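Local coordinates for protein EmGH1 (Erythrobacter marinus, PDB 5Z87) that probably hydrolyses beta-glucosidic bonds as a member of glycoside hydrolase family 3, at residues 47-51 and 374-378; 244-248 and 541-545; 708-714 and 765-771. All blocks are in the same frame, centred on the assembly; numbering follows the deposited sequence. Where two conformers were deposited one is given.

Contact 1: 47-51 and 374-378; sequences AAALA and ERILA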
loop_
_atom_site.group_PDB
_atom_site.type_symbol
_atom_site.label_atom_id
_atom_site.label_comp_id
_atom_site.label_asym_id
_atom_site.label_seq_id
_atom_site.Cartn_x
_atom_site.Cartn_y
_atom_site.Cartn_z
ATOM N N ALA A 47 -30.114 22.784 -25.296
ATOM C CA ALA A 47 -29.068 23.472 -24.531
ATOM C C ALA A 47 -28.215 24.363 -25.427
ATOM O O ALA A 47 -27.870 25.488 -25.048
ATOM C CB ALA A 47 -28.180 22.462 -23.792
ATOM N N ALA A 48 -27.854 23.880 -26.615
ATOM C CA ALA A 48 -27.119 24.729 -27.550
ATOM C C ALA A 48 -27.934 25.963 -27.925
ATOM O O ALA A 48 -27.424 27.089 -27.912
ATOM C CB ALA A 48 -26.737 23.932 -28.798
ATOM N N ALA A 49 -29.212 25.769 -28.262
ATOM C CA ALA A 49 -30.045 26.907 -28.645
ATOM C C ALA A 49 -30.121 27.937 -27.521
ATOM O O ALA A 49 -30.055 29.148 -27.768
ATOM C CB ALA A 49 -31.438 26.425 -29.046
ATOM N N LEU A 50 -30.230 27.475 -26.275
ATOM C CA LEU A 50 -30.309 28.406 -25.158
ATOM C C LEU A 50 -28.979 29.098 -24.929
ATOM O O LEU A 50 -28.934 30.311 -24.662
ATOM C CB LEU A 50 -30.753 27.669 -23.896
ATOM C CG LEU A 50 -30.781 28.485 -22.601
ATOM C CD1 LEU A 50 -31.695 29.693 -22.754
ATOM C CD2 LEU A 50 -31.205 27.621 -21.398
ATOM N N ALA A 51 -27.881 28.340 -25.018
ATOM C CA ALA A 51 -26.568 28.911 -24.733
ATOM C C ALA A 51 -26.211 30.021 -25.722
ATOM O O ALA A 51 -25.555 30.997 -25.345
ATOM C CB ALA A 51 -25.511 27.802 -24.749
ATOM N N GLU A 374 -22.848 24.621 -21.233
ATOM C CA GLU A 374 -23.754 23.921 -22.127
ATOM C C GLU A 374 -24.029 22.509 -21.626
ATOM O O GLU A 374 -25.162 22.027 -21.730
ATOM C CB GLU A 374 -23.204 23.910 -23.561
ATOM C CG GLU A 374 -24.252 23.426 -24.560
ATOM C CD GLU A 374 -23.818 23.538 -26.014
ATOM O OE1 GLU A 374 -23.178 24.558 -26.376
ATOM O OE2 GLU A 374 -24.125 22.594 -26.787
ATOM N N ARG A 375 -23.009 21.837 -21.070
ATOM C CA ARG A 375 -23.216 20.523 -20.458
ATOM C C ARG A 375 -24.254 20.605 -19.350
ATOM O O ARG A 375 -25.190 19.795 -19.290
ATOM C CB ARG A 375 -21.893 19.978 -19.900
ATOM C CG ARG A 375 -20.912 19.532 -20.952
ATOM C CD ARG A 375 -19.482 19.779 -20.526
ATOM N NE ARG A 375 -18.551 19.148 -21.454
ATOM C CZ ARG A 375 -17.236 19.069 -21.273
ATOM N NH1 ARG A 375 -16.670 19.585 -20.191
ATOM N NH2 ARG A 375 -16.486 18.474 -22.188
ATOM N N ILE A 376 -24.095 21.594 -18.466
ATOM C CA ILE A 376 -25.027 21.819 -17.362
ATOM C C ILE A 376 -26.447 22.014 -17.882
ATOM O O ILE A 376 -27.398 21.385 -17.399
ATOM C CB ILE A 376 -24.573 23.032 -16.538
ATOM C CG1 ILE A 376 -23.212 22.769 -15.904
ATOM C CG2 ILE A 376 -25.630 23.384 -15.486
ATOM C CD1 ILE A 376 -23.251 21.654 -14.882
ATOM N N LEU A 377 -26.611 22.909 -18.864
ATOM C CA LEU A 377 -27.934 23.191 -19.422
ATOM C C LEU A 377 -28.554 21.944 -20.036
ATOM O O LEU A 377 -29.747 21.679 -19.850
ATOM C CB LEU A 377 -27.826 24.302 -20.464
ATOM C CG LEU A 377 -27.444 25.645 -19.843
ATOM C CD1 LEU A 377 -27.195 26.670 -20.943
ATOM C CD2 LEU A 377 -28.520 26.114 -18.882
ATOM N N ALA A 378 -27.754 21.150 -20.750
ATOM C CA ALA A 378 -28.297 19.949 -21.376
ATOM C C ALA A 378 -28.790 18.970 -20.323
ATOM O O ALA A 378 -29.844 18.337 -20.493
ATOM C CB ALA A 378 -27.244 19.300 -22.278
#

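Contact 2: 244-248 and 541-545; sequences GRNFA and EAYFA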
loop_
_atom_site.group_PDB
_atom_site.type_symbol
_atom_site.label_atom_id
_atom_site.label_comp_id
_atom_site.label_asym_id
_atom_site.label_seq_id
_atom_site.Cartn_x
_atom_site.Cartn_y
_atom_site.Cartn_z
ATOM N N GLY A 244 -4.988 3.766 4.072
ATOM C CA GLY A 244 -6.400 3.861 4.346
ATOM C C GLY A 244 -6.802 5.226 4.821
ATOM O O GLY A 244 -7.841 5.379 5.460
ATOM N N ARG A 245 -5.987 6.230 4.535
ATOM C CA ARG A 245 -6.183 7.567 5.051
ATOM C C ARG A 245 -6.936 8.405 4.026
ATOM O O ARG A 245 -6.545 8.464 2.850
ATOM C CB ARG A 245 -4.834 8.182 5.405
ATOM C CG ARG A 245 -4.068 7.326 6.415
ATOM C CD ARG A 245 -2.801 8.038 6.911
ATOM N NE ARG A 245 -1.737 8.081 5.905
ATOM C CZ ARG A 245 -0.666 7.282 5.903
ATOM N NH1 ARG A 245 -0.535 6.363 6.839
ATOM N NH2 ARG A 245 0.275 7.397 4.962
ATOM N N ASN A 246 -8.035 9.013 4.467
ATOM C CA ASN A 246 -8.833 9.856 3.591
ATOM C C ASN A 246 -7.984 11.004 3.064
ATOM O O ASN A 246 -7.214 11.612 3.807
ATOM C CB ASN A 246 -10.046 10.387 4.357
ATOM C CG ASN A 246 -11.193 10.792 3.443
ATOM O OD1 ASN A 246 -11.477 10.127 2.450
ATOM N ND2 ASN A 246 -11.857 11.893 3.785
ATOM N N PHE A 247 -8.101 11.274 1.763
ATOM C CA PHE A 247 -7.403 12.304 0.992
ATOM C C PHE A 247 -6.014 11.855 0.505
ATOM O O PHE A 247 -5.427 12.553 -0.316
ATOM C CB PHE A 247 -7.216 13.637 1.746
ATOM C CG PHE A 247 -8.472 14.446 1.908
ATOM C CD1 PHE A 247 -9.308 14.247 3.012
ATOM C CD2 PHE A 247 -8.790 15.449 0.993
ATOM C CE1 PHE A 247 -10.460 15.004 3.183
ATOM C CE2 PHE A 247 -9.938 16.213 1.144
ATOM C CZ PHE A 247 -10.782 15.990 2.240
ATOM N N ALA A 248 -5.458 10.737 0.988
ATOM C CA ALA A 248 -4.066 10.408 0.690
ATOM C C ALA A 248 -3.926 9.924 -0.754
ATOM O O ALA A 248 -4.877 9.408 -1.345
ATOM C CB ALA A 248 -3.531 9.347 1.661
ATOM N N GLU A 541 -16.285 9.350 7.454
ATOM C CA GLU A 541 -15.551 10.217 6.551
ATOM C C GLU A 541 -14.720 11.214 7.356
ATOM O O GLU A 541 -15.265 11.970 8.164
ATOM C CB GLU A 541 -16.546 10.940 5.645
ATOM C CG GLU A 541 -15.955 12.003 4.728
ATOM C CD GLU A 541 -17.032 12.693 3.899
ATOM O OE1 GLU A 541 -18.234 12.415 4.106
ATOM O OE2 GLU A 541 -16.674 13.518 3.044
ATOM N N ALA A 542 -13.406 11.216 7.147
ATOM C CA ALA A 542 -12.534 12.192 7.803
ATOM C C ALA A 542 -12.606 13.503 7.030
ATOM O O ALA A 542 -12.040 13.611 5.935
ATOM C CB ALA A 542 -11.093 11.681 7.866
ATOM N N TYR A 543 -13.289 14.502 7.590
ATOM C CA TYR A 543 -13.493 15.732 6.843
ATOM C C TYR A 543 -12.204 16.550 6.760
ATOM O O TYR A 543 -11.218 16.319 7.474
ATOM C CB TYR A 543 -14.619 16.564 7.458
ATOM C CG TYR A 543 -15.876 15.762 7.738
ATOM C CD1 TYR A 543 -16.184 15.345 9.027
ATOM C CD2 TYR A 543 -16.749 15.410 6.710
ATOM C CE1 TYR A 543 -17.327 14.600 9.291
ATOM C CE2 TYR A 543 -17.902 14.669 6.965
ATOM C CZ TYR A 543 -18.180 14.265 8.261
ATOM O OH TYR A 543 -19.309 13.526 8.540
ATOM N N PHE A 544 -12.238 17.525 5.852
ATOM C CA PHE A 544 -11.090 18.384 5.587
ATOM C C PHE A 544 -10.725 19.238 6.805
ATOM O O PHE A 544 -9.538 19.393 7.136
ATOM C CB PHE A 544 -11.409 19.263 4.361
ATOM C CG PHE A 544 -10.303 20.207 3.968
ATOM C CD1 PHE A 544 -9.302 19.795 3.101
ATOM C CD2 PHE A 544 -10.270 21.508 4.455
ATOM C CE1 PHE A 544 -8.274 20.654 2.736
ATOM C CE2 PHE A 544 -9.251 22.373 4.095
ATOM C CZ PHE A 544 -8.245 21.944 3.231
ATOM N N ALA A 545 -11.727 19.801 7.481
ATOM C CA ALA A 545 -11.467 20.801 8.512
ATOM C C ALA A 545 -10.884 20.173 9.769
ATOM O O ALA A 545 -11.137 19.008 10.083
ATOM C CB ALA A 545 -12.748 21.560 8.878
HETATM O O HOH W 1 -13.958 13.856 2.766
#

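Contact 3: 708-714 and 765-771; sequences QLYIRDS and EIVIMAG. With MG (magnesium ion), chain E.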
loop_
_atom_site.group_PDB
_atom_site.type_symbol
_atom_site.label_atom_id
_atom_site.label_comp_id
_atom_site.label_asym_id
_atom_site.label_seq_id
_atom_site.Cartn_x
_atom_site.Cartn_y
_atom_site.Cartn_z
ATOM N N GLN A 708 -21.245 -18.451 -8.161
ATOM C CA GLN A 708 -20.221 -17.473 -8.522
ATOM C C GLN A 708 -19.299 -18.016 -9.607
ATOM O O GLN A 708 -18.769 -19.127 -9.488
ATOM C CB GLN A 708 -19.413 -17.057 -7.284
ATOM C CG GLN A 708 -20.285 -16.422 -6.211
ATOM C CD GLN A 708 -19.596 -16.253 -4.863
ATOM O OE1 GLN A 708 -18.388 -15.990 -4.773
ATOM N NE2 GLN A 708 -20.370 -16.408 -3.801
ATOM N N LEU A 709 -19.090 -17.215 -10.653
ATOM C CA LEU A 709 -18.242 -17.571 -11.786
ATOM C C LEU A 709 -16.987 -16.694 -11.804
ATOM O O LEU A 709 -17.066 -15.483 -11.593
ATOM C CB LEU A 709 -19.015 -17.421 -13.099
ATOM C CG LEU A 709 -18.364 -17.960 -14.386
ATOM C CD1 LEU A 709 -18.462 -19.474 -14.459
ATOM C CD2 LEU A 709 -19.014 -17.338 -15.604
ATOM N N TYR A 710 -15.829 -17.317 -12.047
ATOM C CA TYR A 710 -14.538 -16.639 -12.087
ATOM C C TYR A 710 -13.741 -17.158 -13.272
ATOM O O TYR A 710 -13.981 -18.262 -13.772
ATOM C CB TYR A 710 -13.704 -16.879 -10.816
ATOM C CG TYR A 710 -14.341 -16.471 -9.515
ATOM C CD1 TYR A 710 -15.297 -17.279 -8.901
ATOM C CD2 TYR A 710 -13.955 -15.294 -8.864
ATOM C CE1 TYR A 710 -15.879 -16.900 -7.672
ATOM C CE2 TYR A 710 -14.521 -14.914 -7.645
ATOM C CZ TYR A 710 -15.488 -15.728 -7.055
ATOM O OH TYR A 710 -16.062 -15.361 -5.857
ATOM N N ILE A 711 -12.763 -16.365 -13.711
ATOM C CA ILE A 711 -11.860 -16.812 -14.763
ATOM C C ILE A 711 -10.423 -16.493 -14.382
ATOM O O ILE A 711 -10.145 -15.624 -13.552
ATOM C CB ILE A 711 -12.179 -16.185 -16.140
ATOM C CG1 ILE A 711 -11.878 -14.688 -16.115
ATOM C CG2 ILE A 711 -13.640 -16.462 -16.552
ATOM C CD1 ILE A 711 -11.393 -14.152 -17.424
ATOM N N ARG A 712 -9.502 -17.222 -15.008
ATOM C CA ARG A 712 -8.075 -16.929 -14.947
ATOM C C ARG A 712 -7.525 -16.988 -16.364
ATOM O O ARG A 712 -7.675 -18.004 -17.049
ATOM C CB ARG A 712 -7.337 -17.917 -14.030
ATOM C CG ARG A 712 -5.840 -18.119 -14.327
ATOM C CD ARG A 712 -4.989 -16.901 -13.972
ATOM N NE ARG A 712 -3.553 -17.154 -14.155
ATOM C CZ ARG A 712 -2.612 -16.213 -14.137
ATOM N NH1 ARG A 712 -1.335 -16.538 -14.315
ATOM N NH2 ARG A 712 -2.942 -14.952 -13.930
ATOM N N ASP A 713 -6.902 -15.902 -16.804
ATOM C CA ASP A 713 -6.209 -15.870 -18.086
ATOM C C ASP A 713 -4.795 -16.382 -17.813
ATOM O O ASP A 713 -3.950 -15.650 -17.285
ATOM C CB ASP A 713 -6.243 -14.457 -18.651
ATOM C CG ASP A 713 -5.621 -14.353 -20.018
ATOM O OD1 ASP A 713 -5.229 -15.399 -20.592
ATOM O OD2 ASP A 713 -5.503 -13.207 -20.500
ATOM N N SER A 714 -4.550 -17.655 -18.161
ATOM C CA SER A 714 -3.335 -18.353 -17.725
ATOM C C SER A 714 -2.071 -17.624 -18.161
ATOM O O SER A 714 -1.129 -17.474 -17.373
ATOM C CB SER A 714 -3.317 -19.784 -18.263
ATOM O OG SER A 714 -4.364 -20.553 -17.711
ATOM N N GLU A 765 -5.124 -20.244 -23.158
ATOM C CA GLU A 765 -6.012 -20.935 -22.238
ATOM C C GLU A 765 -6.714 -19.973 -21.285
ATOM O O GLU A 765 -6.117 -19.016 -20.783
ATOM C CB GLU A 765 -5.216 -21.956 -21.433
ATOM C CG GLU A 765 -6.009 -22.675 -20.375
ATOM C CD GLU A 765 -5.126 -23.528 -19.485
ATOM O OE1 GLU A 765 -4.450 -22.969 -18.580
ATOM O OE2 GLU A 765 -5.098 -24.759 -19.714
ATOM N N ILE A 766 -7.987 -20.245 -21.029
ATOM C CA ILE A 766 -8.737 -19.598 -19.962
ATOM C C ILE A 766 -9.237 -20.689 -19.033
ATOM O O ILE A 766 -9.797 -21.689 -19.496
ATOM C CB ILE A 766 -9.918 -18.773 -20.497
ATOM C CG1 ILE A 766 -9.464 -17.801 -21.602
ATOM C CG2 ILE A 766 -10.613 -18.072 -19.329
ATOM C CD1 ILE A 766 -8.651 -16.593 -21.086
ATOM N N VAL A 767 -9.013 -20.506 -17.732
ATOM C CA VAL A 767 -9.578 -21.374 -16.707
ATOM C C VAL A 767 -10.884 -20.740 -16.259
ATOM O O VAL A 767 -10.921 -19.550 -15.935
ATOM C CB VAL A 767 -8.610 -21.548 -15.521
ATOM C CG1 VAL A 767 -9.155 -22.583 -14.522
ATOM C CG2 VAL A 767 -7.235 -21.964 -16.005
ATOM N N ILE A 768 -11.963 -21.517 -16.276
ATOM C CA ILE A 768 -13.279 -21.055 -15.847
ATOM C C ILE A 768 -13.610 -21.769 -14.547
ATOM O O ILE A 768 -13.508 -22.996 -14.470
ATOM C CB ILE A 768 -14.352 -21.316 -16.921
ATOM C CG1 ILE A 768 -14.094 -20.455 -18.157
ATOM C CG2 ILE A 768 -15.732 -21.031 -16.371
ATOM C CD1 ILE A 768 -14.923 -20.857 -19.342
ATOM N N MET A 769 -13.977 -21.003 -13.523
ATOM C CA MET A 769 -14.183 -21.533 -12.184
ATOM C C MET A 769 -15.570 -21.163 -11.677
ATOM O O MET A 769 -16.102 -20.100 -12.004
ATOM C CB MET A 769 -13.122 -21.012 -11.215
ATOM C CG MET A 769 -11.695 -21.431 -11.577
ATOM S SD MET A 769 -10.476 -20.305 -10.869
ATOM C CE MET A 769 -10.464 -19.038 -12.120
ATOM N N ALA A 770 -16.156 -22.057 -10.876
ATOM C CA ALA A 770 -17.479 -21.813 -10.316
ATOM C C ALA A 770 -17.601 -22.486 -8.957
ATOM O O ALA A 770 -17.004 -23.535 -8.708
ATOM C CB ALA A 770 -18.584 -22.305 -11.261
ATOM N N GLY A 771 -18.386 -21.874 -8.086
ATOM C CA GLY A 771 -18.568 -22.370 -6.743
ATOM C C GLY A 771 -19.338 -21.371 -5.902
ATOM O O GLY A 771 -19.740 -20.304 -6.386
HETATM MG MG MG E . -4.178 -15.713 -22.265
HETATM O O HOH W 2 -4.421 -13.631 -22.720
HETATM O O HOH W 3 -4.016 -17.710 -21.602
HETATM O O HOH W 4 -2.791 -15.813 -23.798
HETATM O O HOH W 5 -5.924 -16.002 -23.559
#

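Contact 1: 47-51 and 374-378
E374 turns its CG anti to its own backbone N (chi1 -169°) and then runs out extended, which carries the carboxylate alongside A48 on the facing helix, while L377, with CG anti to the carbonyl carbon (chi1 -67°), swings its isobutyl group toward L50 and A51. The motif is a plain helix-helix packing: the short helix 43-51, close to the N-terminus of the model, lies against the long helix 366-382 of the TIM-barrel-like N-terminal domain. The axes of the two short pieces come within 8.9 Å, their directions 126° apart, a steep crossing that leans toward antiparallel.

A47 points its CB at the second helix and packs on the backbone there between E374 and A378, with A47 CB 3.3 Å from A378 N. That nitrogen is already bonded to the E374 carbonyl within its own helix, so the methyl meets a peptide with its polar needs met. To one side of this spot lies the L377 side chain, with A47 CB 3.8 Å from L377 CB; the methyl of A378 also touches that of A47. At this pair of alanines A47 CA and A378 CA are 4.8 Å apart.

Next to this, L50 and L377 cross at about a right angle and meet by their methyls, and F381 of the same long helix covers A47 and L50. The E374 carboxylate forms a salt bridge through OE1 to R370, one turn back, so what it offers helix 43-51 is mainly van der Waals contact. Its other oxygen, E374 OE2, rests 3.6 Å from A48 CB.

Contact 2: 244-248 and 541-545
N246 and F247 occupy the two corners of a type II beta turn, closed by a 3.1 Å bond from A248 N to R245 O; F247 takes the positive-phi corner (84°). The other segment, 541-545, is an irregular loop whose A542 carbonyl faces the side chains at the turn's two corners. N246 ND2 gives a hydrogen bond of 2.8 Å to A542 O, with the oxygen close to the amide plane and the donor tilted out of the carbonyl plane. The same nitrogen reaches a water that donates to E541 OE2. W190 takes N246 OD1, so both ends of the amide are held, fixing its rotation. A542 O also meets the edge of the F247 ring, 3.5 Å from F247 CE1. Beyond it the F247 and F544 side chains cross at about a right angle, F247 CZ lying 4.0 Å from F544 CB and F247 CE2 at the F544 ring edge. F648 of the second subunit packs edge-to-face with F247. E541, bonded through OE1 to Y452, belongs to the pocket that holds a dithiothreitol molecule here. The contact joins the N-terminal domain's loop from strand 229-235 to helix 254-261 with the C-terminal domain's loop from strand 527-533 to helix 561-569.

Contact 3: 708-714 and 765-771
D713 and I766 face each other as a non-hydrogen-bonded pair of antiparallel strands in the fibronectin type III-like domain, where the first strand ends and the second begins. From D713 CB outward, the methylene touches the side chain of I766, with I766 CD1 4.0 Å from D713 CB. CG, anti to the backbone N (chi1 -176°), stays against the same methyl. D713 OD1 lies closer still, 3.7 Å from I766 CD1, and also binds a magnesium ion at 2.0 Å. D713 OD2 does not coordinate; it accepts from a magnesium-bound water at 2.5 Å and forms a salt bridge to R720. The carbonyl of I715 and four waters complete six ligands.

Down the ladder, hydrogen-bonded pairs link Q708 with G771, Y710 with M769 and R712 with V767; at the middle pair M769 N and Y710 O are 2.8 Å apart. M769 bends at its last torsion, bringing its methyl back over the neighbouring strand, where M769 CE lies 3.4 Å from I711 C and packs on the CB atoms of Y710 and R712. On the other face L709, I711, I766 and I768 interlock as aliphatic packing. Past the strand end, S714 OG donates to E765 OE1 at 2.6 Å; E765 OE1 accepts through the lone pair turned away from its other oxygen.

Another magnesium-bound water donates to E765 O at 2.6 Å, and S714 N makes a weak bond to that carbonyl too. The ion therefore grips the first strand directly and the second only through water, and its charge, with that of R720, would be expected to keep D713 ionised.

The three contacts touch nowhere: centres lie about 35 Å apart between contacts 1 and 2, 37 Å between 2 and 3, and 47 Å between 1 and 3. Contacts 1 and 3 are buried and each stays in one region, whereas contact 2 is partly buried and bridges two domains beside the ligand pocket and the second subunit. Each uses different elements, two helices, two loops and two strands. Their chemistry follows: contact 1 relies on methyls and the flank of a glutamate paired within its own helix, contact 2 on one amide, a water and crossing phenylalanine side chains, and contact 3 on a regular backbone ladder finished by a metal site. Along the chain contacts 1 and 2 interleave.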